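Phosphate transporter (Thermotoga maritima MSB8, PDB 6L85) probably imports phosphate across the cell membrane in a sodium-dependent manner, as a bacterial relative of the human SLC20 solute carriers. Local coordinates at residues Val173-Phe178 and Asn237-Ala242; Ser180-Thr185 and Val326-Ala331. All blocks are in the same frame, centred on the assembly; numbering follows the deposited sequence.

How the contacts relate
Contact 1 and contact 2 share the long helix 167-194, which meets helix 231-258 through Val173-Phe178 and, about two turns further on, helix 320-339 through Ser180-Thr185. Their centres lie about 12 Å apart, and they meet where the Phe178 O atom packs 3.3 Å from Phe328 CE2, while the rings of Phe178 and Phe328 stand edge-to-face. Both partner helices also supply ligands to one sodium ion: Asp327 belongs to the second segment of contact 2, and the side chain of Ala242 in contact 1 is about 8 Å from that same sodium. Helix 167-194 thus packs against the two helices that carry Gln243, Ser247 and Asp327.

Contact 1 of 2, residues Val173-Phe178 and Asn237-Ala242; sequences VAIPFF and NVFKRA
Val238, Phe239 and Ala242 receive one side chain, Ile175, which reaches over from a helix running almost parallel to theirs. The short axes of the two segments approach to 11.2 Å with 13° between their directions, and this wide spacing is bridged by the isoleucine, whose two branches divide the work. At Val238 the CG1 methyl, anti to the backbone N, meets Ile175 CD1 at 3.4 Å, a tight methyl-to-methyl contact. Phe239 comes next. Its ring, at the end of a side chain that leaves the helix laterally, comes close to Ile175 and takes CD1 over one face: the methyl lies 3.5 Å from the ring centroid and only 11° off the normal, a well-centred CH-pi contact. Ile175 CG1 lies over the same face, displaced toward Phe239 CE1, 3.8 Å away. The extended second torsion of the isoleucine (chi2 -160°) carries CD1 out to this spot, where the valine methyl and the aromatic face both touch it. One turn after Val238, Ala242 points its CB at the other branch, and Ile175 CG2 lies 3.6 Å from Ala242 CB. No hydrogen bond crosses between the segments; the contact is apolar and buried throughout. Around it, Phe239 stands edge-to-face with Phe324 of helix 320-339 and also touches Ile157 of helix 129-162, and Val238 leans on Val221 of helix 199-224. The isoleucine contact is therefore one part of a helical bundle in which helices 129-162, 199-224 and 320-339 pack around the pair formed by helices 167-194 and 231-258.

Contact 2 of 2, residues Ser180-Thr185 and Val326-Ala331; sequences SLAIFT and VDFSTA. With NA (sodium ion), chain S.
Ala182 and Phe328 bring the two helical segments closest, their CA atoms 7.5 Å apart. Within each segment a threonine hydroxyl turns back on its own helix: Thr185 OG1 donates to Leu181 O at 2.8 Å and Thr330 OG1 to Val326 O at 2.7 Å. Each carbonyl also accepts the threonine's own N-H, from the opposite face of its plane. Between the helices, the Phe328 ring does the touching. With CG anti to the backbone N (chi1 -174°), the ring reaches across to helix 167-194, where Leu181 CD2 meets Phe328 CZ at 3.7 Å, the two side chains crossing at about a right angle. The backbone N of Ala182 lies at the ring edge, and Ala182 CB is 4.0 Å from Phe328 CE2. Replacing Phe328 with an alanine would probably open a gap beside Leu181 and Ala182 and take away the ring that Phe178 packs against. On the preceding residue, Asp327 OD2 binds sodium at 2.2 Å, at a site shared with Thr29, Ser247 and the backbone O of Gln243. Helix 320-339 thus joins a buried interhelical packing surface to a sodium site, consistent with a sodium-coupled transporter of the phosphate transporter family.

Contact 1 of 2, residues Val173-Phe178 and Asn237-Ala242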
# COMPACT_ATOMS: atom_id res chain seq x y z
N VAL B 173 15.38 -18.68 -2.67
CA VAL B 173 14.42 -19.03 -1.64
C VAL B 173 14.55 -18.15 -0.40
O VAL B 173 13.53 -17.83 0.22
CB VAL B 173 14.57 -20.52 -1.25
CG1 VAL B 173 13.77 -20.86 0.01
CG2 VAL B 173 14.18 -21.42 -2.40
N ALA B 174 15.76 -17.75 -0.03
CA ALA B 174 15.95 -17.09 1.26
C ALA B 174 15.61 -15.61 1.21
O ALA B 174 15.14 -15.05 2.21
CB ALA B 174 17.39 -17.26 1.73
N ILE B 175 15.88 -14.95 0.09
CA ILE B 175 15.56 -13.53 -0.00
C ILE B 175 14.04 -13.36 -0.06
O ILE B 175 13.49 -12.51 0.67
CB ILE B 175 16.28 -12.90 -1.21
CG1 ILE B 175 17.79 -12.93 -0.95
CG2 ILE B 175 15.73 -11.49 -1.54
CD1 ILE B 175 18.57 -11.97 -1.77
N PRO B 176 13.31 -14.14 -0.88
CA PRO B 176 11.84 -14.07 -0.81
C PRO B 176 11.30 -14.38 0.57
O PRO B 176 10.31 -13.76 1.00
CB PRO B 176 11.39 -15.12 -1.84
CG PRO B 176 12.46 -15.11 -2.84
CD PRO B 176 13.73 -14.96 -2.03
N PHE B 177 11.92 -15.31 1.28
CA PHE B 177 11.43 -15.60 2.62
C PHE B 177 11.48 -14.36 3.51
O PHE B 177 10.53 -14.07 4.23
CB PHE B 177 12.22 -16.74 3.25
CG PHE B 177 11.90 -16.93 4.68
CD1 PHE B 177 10.74 -17.58 5.06
CD2 PHE B 177 12.73 -16.40 5.66
CE1 PHE B 177 10.42 -17.73 6.39
CE2 PHE B 177 12.41 -16.53 6.99
CZ PHE B 177 11.26 -17.21 7.37
N PHE B 178 12.58 -13.61 3.47
CA PHE B 178 12.66 -12.47 4.39
C PHE B 178 11.76 -11.31 3.94
O PHE B 178 11.17 -10.64 4.79
CB PHE B 178 14.11 -12.02 4.55
CG PHE B 178 14.91 -12.90 5.48
CD1 PHE B 178 14.78 -12.78 6.85
CD2 PHE B 178 15.79 -13.85 4.97
CE1 PHE B 178 15.50 -13.59 7.72
CE2 PHE B 178 16.52 -14.67 5.82
CZ PHE B 178 16.39 -14.54 7.20
N ASN B 237 24.58 -9.38 -6.13
CA ASN B 237 23.77 -8.55 -7.02
C ASN B 237 22.29 -8.64 -6.65
O ASN B 237 21.57 -7.62 -6.61
CB ASN B 237 24.02 -9.00 -8.45
CG ASN B 237 23.37 -8.10 -9.45
OD1 ASN B 237 23.68 -6.91 -9.52
ND2 ASN B 237 22.43 -8.65 -10.22
N VAL B 238 21.83 -9.85 -6.33
CA VAL B 238 20.45 -10.03 -5.89
C VAL B 238 20.20 -9.31 -4.55
O VAL B 238 19.19 -8.63 -4.38
CB VAL B 238 20.12 -11.53 -5.82
CG1 VAL B 238 18.81 -11.76 -5.14
CG2 VAL B 238 20.05 -12.09 -7.22
N PHE B 239 21.13 -9.46 -3.59
CA PHE B 239 20.98 -8.71 -2.35
C PHE B 239 21.01 -7.21 -2.59
O PHE B 239 20.32 -6.46 -1.89
CB PHE B 239 22.08 -9.08 -1.35
CG PHE B 239 21.74 -10.27 -0.53
CD1 PHE B 239 20.75 -10.21 0.44
CD2 PHE B 239 22.40 -11.47 -0.73
CE1 PHE B 239 20.44 -11.33 1.20
CE2 PHE B 239 22.10 -12.59 0.04
CZ PHE B 239 21.12 -12.52 1.00
N LYS B 240 21.77 -6.76 -3.59
CA LYS B 240 21.87 -5.34 -3.89
C LYS B 240 20.52 -4.79 -4.31
O LYS B 240 20.17 -3.65 -3.96
CB LYS B 240 22.89 -5.11 -4.99
CG LYS B 240 22.93 -3.69 -5.49
CD LYS B 240 23.84 -3.57 -6.68
CE LYS B 240 24.47 -2.20 -6.75
NZ LYS B 240 25.26 -2.07 -8.00
N ARG B 241 19.78 -5.56 -5.10
CA ARG B 241 18.46 -5.08 -5.47
C ARG B 241 17.45 -5.23 -4.32
O ARG B 241 16.64 -4.33 -4.10
CB ARG B 241 17.98 -5.78 -6.73
CG ARG B 241 18.85 -5.43 -7.97
CD ARG B 241 18.51 -4.04 -8.53
NE ARG B 241 17.06 -3.82 -8.60
CZ ARG B 241 16.49 -2.67 -8.96
NH1 ARG B 241 17.24 -1.62 -9.28
NH2 ARG B 241 15.16 -2.57 -8.99
N ALA B 242 17.52 -6.33 -3.56
CA ALA B 242 16.55 -6.58 -2.49
C ALA B 242 16.71 -5.63 -1.30
O ALA B 242 15.74 -5.39 -0.56
CB ALA B 242 16.68 -8.03 -2.03

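Contact 2 of 2, residues Ser180-Thr185 and Val326-Ala331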
# COMPACT_ATOMS: atom_id res chain seq x y z
N SER B 180 8.94 -11.65 2.51
CA SER B 180 7.63 -12.12 2.94
C SER B 180 7.44 -12.01 4.44
O SER B 180 6.34 -11.72 4.91
CB SER B 180 7.45 -13.58 2.51
OG SER B 180 7.49 -13.63 1.11
N LEU B 181 8.49 -12.28 5.22
CA LEU B 181 8.39 -12.07 6.66
C LEU B 181 8.13 -10.60 6.99
O LEU B 181 7.35 -10.28 7.90
CB LEU B 181 9.68 -12.56 7.32
CG LEU B 181 9.68 -12.79 8.81
CD1 LEU B 181 8.55 -13.76 9.16
CD2 LEU B 181 11.05 -13.34 9.23
N ALA B 182 8.82 -9.70 6.30
CA ALA B 182 8.62 -8.27 6.52
C ALA B 182 7.16 -7.87 6.25
O ALA B 182 6.53 -7.17 7.06
CB ALA B 182 9.58 -7.48 5.63
N ILE B 183 6.63 -8.31 5.11
CA ILE B 183 5.24 -8.03 4.74
C ILE B 183 4.27 -8.63 5.75
O ILE B 183 3.29 -7.99 6.15
CB ILE B 183 5.00 -8.55 3.30
CG1 ILE B 183 5.44 -7.49 2.30
CG2 ILE B 183 3.56 -8.89 3.09
CD1 ILE B 183 4.51 -6.28 2.32
N PHE B 184 4.52 -9.88 6.17
CA PHE B 184 3.67 -10.49 7.19
C PHE B 184 3.63 -9.64 8.45
O PHE B 184 2.57 -9.45 9.05
CB PHE B 184 4.14 -11.90 7.55
CG PHE B 184 3.47 -12.45 8.79
CD1 PHE B 184 2.27 -13.14 8.70
CD2 PHE B 184 4.01 -12.24 10.05
CE1 PHE B 184 1.64 -13.62 9.82
CE2 PHE B 184 3.37 -12.72 11.18
CZ PHE B 184 2.18 -13.41 11.06
N THR B 185 4.78 -9.13 8.86
CA THR B 185 4.83 -8.32 10.08
C THR B 185 4.04 -7.03 9.92
O THR B 185 3.20 -6.69 10.77
CB THR B 185 6.30 -8.04 10.45
OG1 THR B 185 7.01 -9.28 10.54
CG2 THR B 185 6.39 -7.33 11.79
N VAL B 326 20.97 -5.53 8.07
CA VAL B 326 20.90 -4.39 8.98
C VAL B 326 19.53 -3.73 8.88
O VAL B 326 18.90 -3.40 9.90
CB VAL B 326 22.03 -3.38 8.65
CG1 VAL B 326 21.73 -1.98 9.24
CG2 VAL B 326 23.37 -3.92 9.12
N ASP B 327 19.07 -3.51 7.65
CA ASP B 327 17.76 -2.90 7.45
C ASP B 327 16.65 -3.78 8.00
O ASP B 327 15.76 -3.30 8.71
CB ASP B 327 17.51 -2.65 5.97
CG ASP B 327 18.39 -1.56 5.41
OD1 ASP B 327 18.92 -0.73 6.20
OD2 ASP B 327 18.53 -1.51 4.17
N PHE B 328 16.65 -5.07 7.63
CA PHE B 328 15.60 -5.95 8.12
C PHE B 328 15.53 -5.91 9.64
O PHE B 328 14.44 -5.76 10.22
CB PHE B 328 15.82 -7.38 7.64
CG PHE B 328 14.68 -8.31 8.00
CD1 PHE B 328 14.61 -8.88 9.27
CD2 PHE B 328 13.64 -8.54 7.10
CE1 PHE B 328 13.53 -9.71 9.61
CE2 PHE B 328 12.59 -9.36 7.43
CZ PHE B 328 12.53 -9.95 8.69
N SER B 329 16.69 -6.05 10.31
CA SER B 329 16.69 -6.11 11.77
C SER B 329 16.25 -4.79 12.38
O SER B 329 15.54 -4.77 13.40
CB SER B 329 18.08 -6.50 12.28
OG SER B 329 18.52 -7.67 11.62
N THR B 330 16.70 -3.67 11.80
CA THR B 330 16.29 -2.36 12.29
C THR B 330 14.78 -2.19 12.20
O THR B 330 14.12 -1.80 13.18
CB THR B 330 16.98 -1.28 11.48
OG1 THR B 330 18.38 -1.40 11.67
CG2 THR B 330 16.50 0.10 11.92
N ALA B 331 14.22 -2.49 11.03
CA ALA B 331 12.81 -2.26 10.79
C ALA B 331 11.96 -3.15 11.67
O ALA B 331 10.95 -2.70 12.23
CB ALA B 331 12.47 -2.49 9.32
NA NA S . 18.95 -0.96 2.07